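Local coordinates for putative diflavin flavoprotein A 3 (Synechocystis sp., PDB 6H0C) that probably mediates electron transfer from NADH to oxygen, reducing it to water, and is represented here by its flavodiiron core of metallo-beta-lactamase-like and flavodoxin-like domains, at residues 145-150 / 215-220; 155-160 / 170-175. One frame throughout, in Å; residues are numbered along the deposited sequence.

Interaction 1: 145-150 / 215-220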
# COMPACT_ATOMS: atom_id res chain seq x y z
N THR A 145 9.32 -6.51 18.49
CA THR A 145 10.31 -6.78 17.44
C THR A 145 9.78 -6.25 16.11
O THR A 145 8.60 -6.43 15.78
CB THR A 145 10.62 -8.28 17.34
OG1 THR A 145 11.27 -8.71 18.54
CG2 THR A 145 11.55 -8.56 16.16
N PHE A 146 10.64 -5.60 15.33
CA PHE A 146 10.18 -5.01 14.08
C PHE A 146 10.61 -5.81 12.85
O PHE A 146 11.69 -6.38 12.81
CB PHE A 146 10.67 -3.56 14.00
CG PHE A 146 10.13 -2.69 15.10
CD1 PHE A 146 10.85 -2.49 16.27
CD2 PHE A 146 8.86 -2.13 14.99
CE1 PHE A 146 10.33 -1.72 17.30
CE2 PHE A 146 8.34 -1.36 16.02
CZ PHE A 146 9.07 -1.15 17.17
N ILE A 147 9.73 -5.84 11.86
CA ILE A 147 9.97 -6.55 10.60
C ILE A 147 9.60 -5.68 9.40
O ILE A 147 8.41 -5.55 9.07
CB ILE A 147 9.14 -7.86 10.50
CG1 ILE A 147 9.27 -8.70 11.77
CG2 ILE A 147 9.55 -8.64 9.25
CD1 ILE A 147 8.14 -8.51 12.76
N PRO A 148 10.60 -5.07 8.74
CA PRO A 148 10.35 -4.35 7.48
C PRO A 148 9.72 -5.27 6.42
O PRO A 148 10.19 -6.39 6.21
CB PRO A 148 11.74 -3.87 7.05
CG PRO A 148 12.51 -3.76 8.35
CD PRO A 148 12.01 -4.92 9.18
N THR A 149 8.66 -4.82 5.76
CA THR A 149 8.03 -5.64 4.74
C THR A 149 7.70 -4.78 3.53
O THR A 149 6.53 -4.57 3.19
CB THR A 149 6.75 -6.33 5.27
OG1 THR A 149 5.88 -5.35 5.86
CG2 THR A 149 7.10 -7.37 6.33
N PRO A 150 8.74 -4.27 2.86
CA PRO A 150 8.57 -3.31 1.76
C PRO A 150 7.84 -3.89 0.56
O PRO A 150 8.02 -5.07 0.23
CB PRO A 150 10.01 -2.96 1.39
CG PRO A 150 10.81 -4.16 1.79
CD PRO A 150 10.16 -4.58 3.09
N ASN A 215 7.18 -14.88 4.58
CA ASN A 215 8.21 -15.80 5.02
C ASN A 215 8.88 -15.32 6.30
O ASN A 215 9.11 -16.10 7.21
CB ASN A 215 9.25 -16.01 3.93
CG ASN A 215 10.34 -16.96 4.38
OD1 ASN A 215 10.09 -18.15 4.59
ND2 ASN A 215 11.56 -16.44 4.54
N LYS A 216 9.18 -14.02 6.36
CA LYS A 216 9.75 -13.46 7.58
C LYS A 216 8.79 -13.56 8.77
O LYS A 216 9.18 -13.91 9.88
CB LYS A 216 10.15 -12.00 7.36
CG LYS A 216 11.30 -11.77 6.38
CD LYS A 216 11.64 -10.28 6.30
CE LYS A 216 12.55 -9.95 5.12
NZ LYS A 216 11.80 -9.38 3.97
N LEU A 217 7.52 -13.24 8.52
CA LEU A 217 6.51 -13.19 9.58
C LEU A 217 6.20 -14.56 10.18
O LEU A 217 5.73 -14.65 11.32
CB LEU A 217 5.22 -12.55 9.05
CG LEU A 217 5.37 -11.13 8.54
CD1 LEU A 217 4.07 -10.64 7.92
CD2 LEU A 217 5.81 -10.22 9.68
N GLU A 218 6.44 -15.62 9.41
CA GLU A 218 6.32 -17.00 9.90
C GLU A 218 7.10 -17.23 11.21
O GLU A 218 6.73 -18.07 12.02
CB GLU A 218 6.84 -17.99 8.86
CG GLU A 218 5.82 -18.58 7.91
CD GLU A 218 6.40 -19.75 7.12
OE1 GLU A 218 5.88 -20.88 7.25
OE2 GLU A 218 7.39 -19.55 6.38
N ALA A 219 8.18 -16.48 11.39
CA ALA A 219 9.06 -16.67 12.54
C ALA A 219 8.41 -16.27 13.86
O ALA A 219 8.90 -16.60 14.94
CB ALA A 219 10.36 -15.88 12.35
N TYR A 220 7.30 -15.55 13.78
CA TYR A 220 6.62 -15.08 14.98
C TYR A 220 5.31 -15.83 15.16
O TYR A 220 4.45 -15.84 14.27
CB TYR A 220 6.42 -13.56 14.88
CG TYR A 220 7.73 -12.87 14.58
CD1 TYR A 220 8.59 -12.49 15.60
CD2 TYR A 220 8.14 -12.67 13.26
CE1 TYR A 220 9.82 -11.90 15.32
CE2 TYR A 220 9.37 -12.09 12.97
CZ TYR A 220 10.20 -11.70 14.00
OH TYR A 220 11.41 -11.12 13.72

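Interaction 2: 155-160 / 170-175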
# COMPACT_ATOMS: atom_id res chain seq x y z
N PRO A 155 6.71 1.32 0.34
CA PRO A 155 8.16 1.11 0.47
C PRO A 155 8.62 1.15 1.93
O PRO A 155 9.61 0.50 2.29
CB PRO A 155 8.75 2.28 -0.32
CG PRO A 155 7.67 2.70 -1.25
CD PRO A 155 6.40 2.50 -0.48
N GLY A 156 7.90 1.89 2.76
CA GLY A 156 8.30 2.02 4.15
C GLY A 156 7.55 1.09 5.08
O GLY A 156 7.59 1.28 6.30
N GLN A 157 6.88 0.09 4.53
CA GLN A 157 6.01 -0.73 5.36
C GLN A 157 6.80 -1.49 6.42
O GLN A 157 7.87 -2.05 6.15
CB GLN A 157 5.20 -1.71 4.52
CG GLN A 157 4.17 -2.48 5.31
CD GLN A 157 3.31 -3.34 4.43
OE1 GLN A 157 2.34 -2.87 3.84
NE2 GLN A 157 3.67 -4.61 4.30
N LEU A 158 6.24 -1.51 7.63
CA LEU A 158 6.90 -2.06 8.79
C LEU A 158 5.91 -2.81 9.66
O LEU A 158 4.94 -2.21 10.13
CB LEU A 158 7.56 -0.95 9.59
CG LEU A 158 8.32 -1.37 10.84
CD1 LEU A 158 9.61 -2.10 10.47
CD2 LEU A 158 8.61 -0.16 11.72
N CYS A 159 6.12 -4.10 9.86
CA CYS A 159 5.28 -4.88 10.76
C CYS A 159 5.93 -4.97 12.13
O CYS A 159 7.14 -4.83 12.26
CB CYS A 159 5.02 -6.29 10.21
SG CYS A 159 4.10 -6.35 8.64
N THR A 160 5.12 -5.24 13.15
CA THR A 160 5.59 -5.27 14.53
C THR A 160 5.00 -6.46 15.28
O THR A 160 3.81 -6.71 15.19
CB THR A 160 5.20 -3.99 15.29
OG1 THR A 160 5.57 -2.84 14.53
CG2 THR A 160 5.87 -3.95 16.67
N THR A 170 0.18 -5.90 11.40
CA THR A 170 0.51 -6.24 10.02
C THR A 170 0.27 -5.12 9.01
O THR A 170 0.50 -5.31 7.81
CB THR A 170 -0.29 -7.47 9.53
OG1 THR A 170 -1.69 -7.19 9.63
CG2 THR A 170 0.04 -8.71 10.38
N ASP A 171 -0.20 -3.97 9.48
CA ASP A 171 -0.38 -2.81 8.61
C ASP A 171 -1.24 -3.23 7.40
O ASP A 171 -2.34 -3.76 7.57
CB ASP A 171 0.99 -2.23 8.19
CG ASP A 171 0.89 -0.86 7.48
OD1 ASP A 171 0.53 0.15 8.13
OD2 ASP A 171 1.19 -0.79 6.27
N LYS A 172 -0.72 -3.05 6.18
CA LYS A 172 -1.53 -3.30 5.00
C LYS A 172 -1.71 -4.78 4.69
O LYS A 172 -2.56 -5.14 3.87
CB LYS A 172 -0.93 -2.58 3.79
CG LYS A 172 -1.06 -1.07 3.87
CD LYS A 172 -2.48 -0.61 3.50
CE LYS A 172 -2.65 0.90 3.73
NZ LYS A 172 -3.92 1.43 3.15
N LEU A 173 -0.96 -5.65 5.35
CA LEU A 173 -1.13 -7.09 5.11
C LEU A 173 -2.31 -7.69 5.89
O LEU A 173 -2.53 -7.35 7.05
CB LEU A 173 0.15 -7.85 5.46
CG LEU A 173 1.38 -7.56 4.61
CD1 LEU A 173 2.63 -8.21 5.21
CD2 LEU A 173 1.13 -8.05 3.19
N PHE A 174 -3.06 -8.57 5.23
CA PHE A 174 -4.07 -9.41 5.88
C PHE A 174 -5.38 -8.68 6.22
O PHE A 174 -6.19 -9.19 7.00
CB PHE A 174 -3.51 -10.05 7.15
CG PHE A 174 -2.45 -11.08 6.89
CD1 PHE A 174 -2.72 -12.17 6.08
CD2 PHE A 174 -1.20 -10.96 7.45
CE1 PHE A 174 -1.74 -13.13 5.83
CE2 PHE A 174 -0.22 -11.91 7.21
CZ PHE A 174 -0.49 -13.00 6.40
N GLY A 175 -5.60 -7.52 5.63
CA GLY A 175 -6.76 -6.73 5.97
C GLY A 175 -7.91 -6.89 5.00
O GLY A 175 -7.89 -7.75 4.12

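Interaction 1: 145-150 / 215-220
Ile-147 and Tyr-220 reach toward each other from opposite directions, and the isoleucine can be followed atom by atom into the contact. Its CB already lies beside Leu-217, 4.2 Å from the methyl CD2. There the chain divides. CG2, anti to the backbone N, turns to Lys-216, 3.9 Å from Lys-216 CB, and also touches Leu-217 CD2. CG1, the other branch, reaches the rim of the tyrosine ring, 3.6 Å from Tyr-220 CE2. An unusual chi2 of 97° then swings CD1 over one face of that ring, 4.2 Å from its centroid and 26° off the normal: a CH-pi contact displaced toward the rim.

In the metallo-beta-lactamase-like domain, strand 143-148 here packs against helix 207-217 and the type I turn from Leu-217 to Tyr-220. Two residues earlier on the same side of the strand, Thr-145 brings its methyl CG2 obliquely to the ring, 3.5 Å from Tyr-220 OH. At the exposed margin, Lys-216 runs past Ile-147 in the opposite sense, its chain bent at chi4, and NZ stops 4.1 Å from Pro-148 O. Tyr-161 of the adjoining strand also meets the Tyr-220 ring, the planes at about 45°.

Interaction 2: 155-160 / 170-175
Gln-157 extends its side chain across the turn that follows strand 167-171, and its amide meets three consecutive residues there. With CG anti to the backbone N (chi1 -173°) and chi2 likewise extended, the chain reaches straight out, and the two ends of the amide find different company. Gln-157 OE1 comes 3.3 Å from Lys-172 CB. The same Gln-157 OE1 lies 3.4 Å from Asp-171 OD2, a meeting of two acceptors and therefore no bond, with the amide and carboxylate planes 66° apart. Gln-157 NE2 rests against the branch of Leu-173, 3.7 Å from Leu-173 CG, while its hydrogen bond goes to Thr-149 OG1, which helps to fix the rotation of the amide.

The type II' turn from Thr-170 to Leu-173 carries the opposing side chains. Leu-173 N closes it on Thr-170 O, and Thr-170 OG1 spans the same turn to Leu-173 O at 2.7 Å, the hydroxyl 27° out of the carbonyl plane. Leu-173, at the end of the turn, points toward the strand, where its CD1 lies 4.2 Å from Cys-159 SG; the sulfur also rests on the backbone of Thr-170, against its CA and O. Asp-171 turns OD2 to the glutamine, while its OD1 is hydrogen-bonded to His-83 ND1. Lys-172 meets Gln-157 with the root of its chain, and NZ departs to His-229 NE2 and a bound citrate, probably from the crystallisation liquor.

Strands 158-162 and 167-171 form an antiparallel beta hairpin, and the contact lies at its open end, where the chains diverge. In this metallo-beta-lactamase-like domain that end, with Asp-171 joined to His-83 and Lys-172 to His-229, probably borders the pocket that in flavodiiron relatives holds the two irons, and which here holds a citrate.

In the fold
Strands 143-148 and 158-162 are neighbours in one mixed sheet, so interactions 1 and 2 share a framework: Ile-147 N probably bonds to Cys-159 O, 2.8 Å apart. Interaction 2 is wholly buried, its centre about 8 Å from the centre of the chain; the centre of interaction 1 lies about 17 Å from it, and that contact is partly buried, with an exposed lysine at its margin. Chemistry follows place. The outer contact is chiefly aliphatic and aromatic packing of a strand on a helix and the turn beside it, whereas the inner one mixes amide, carboxylate and thiol groups with a leucine. Leu-217, part of interaction 1, also touches Cys-159 and Leu-173, carrying apolar packing from one contact to the other.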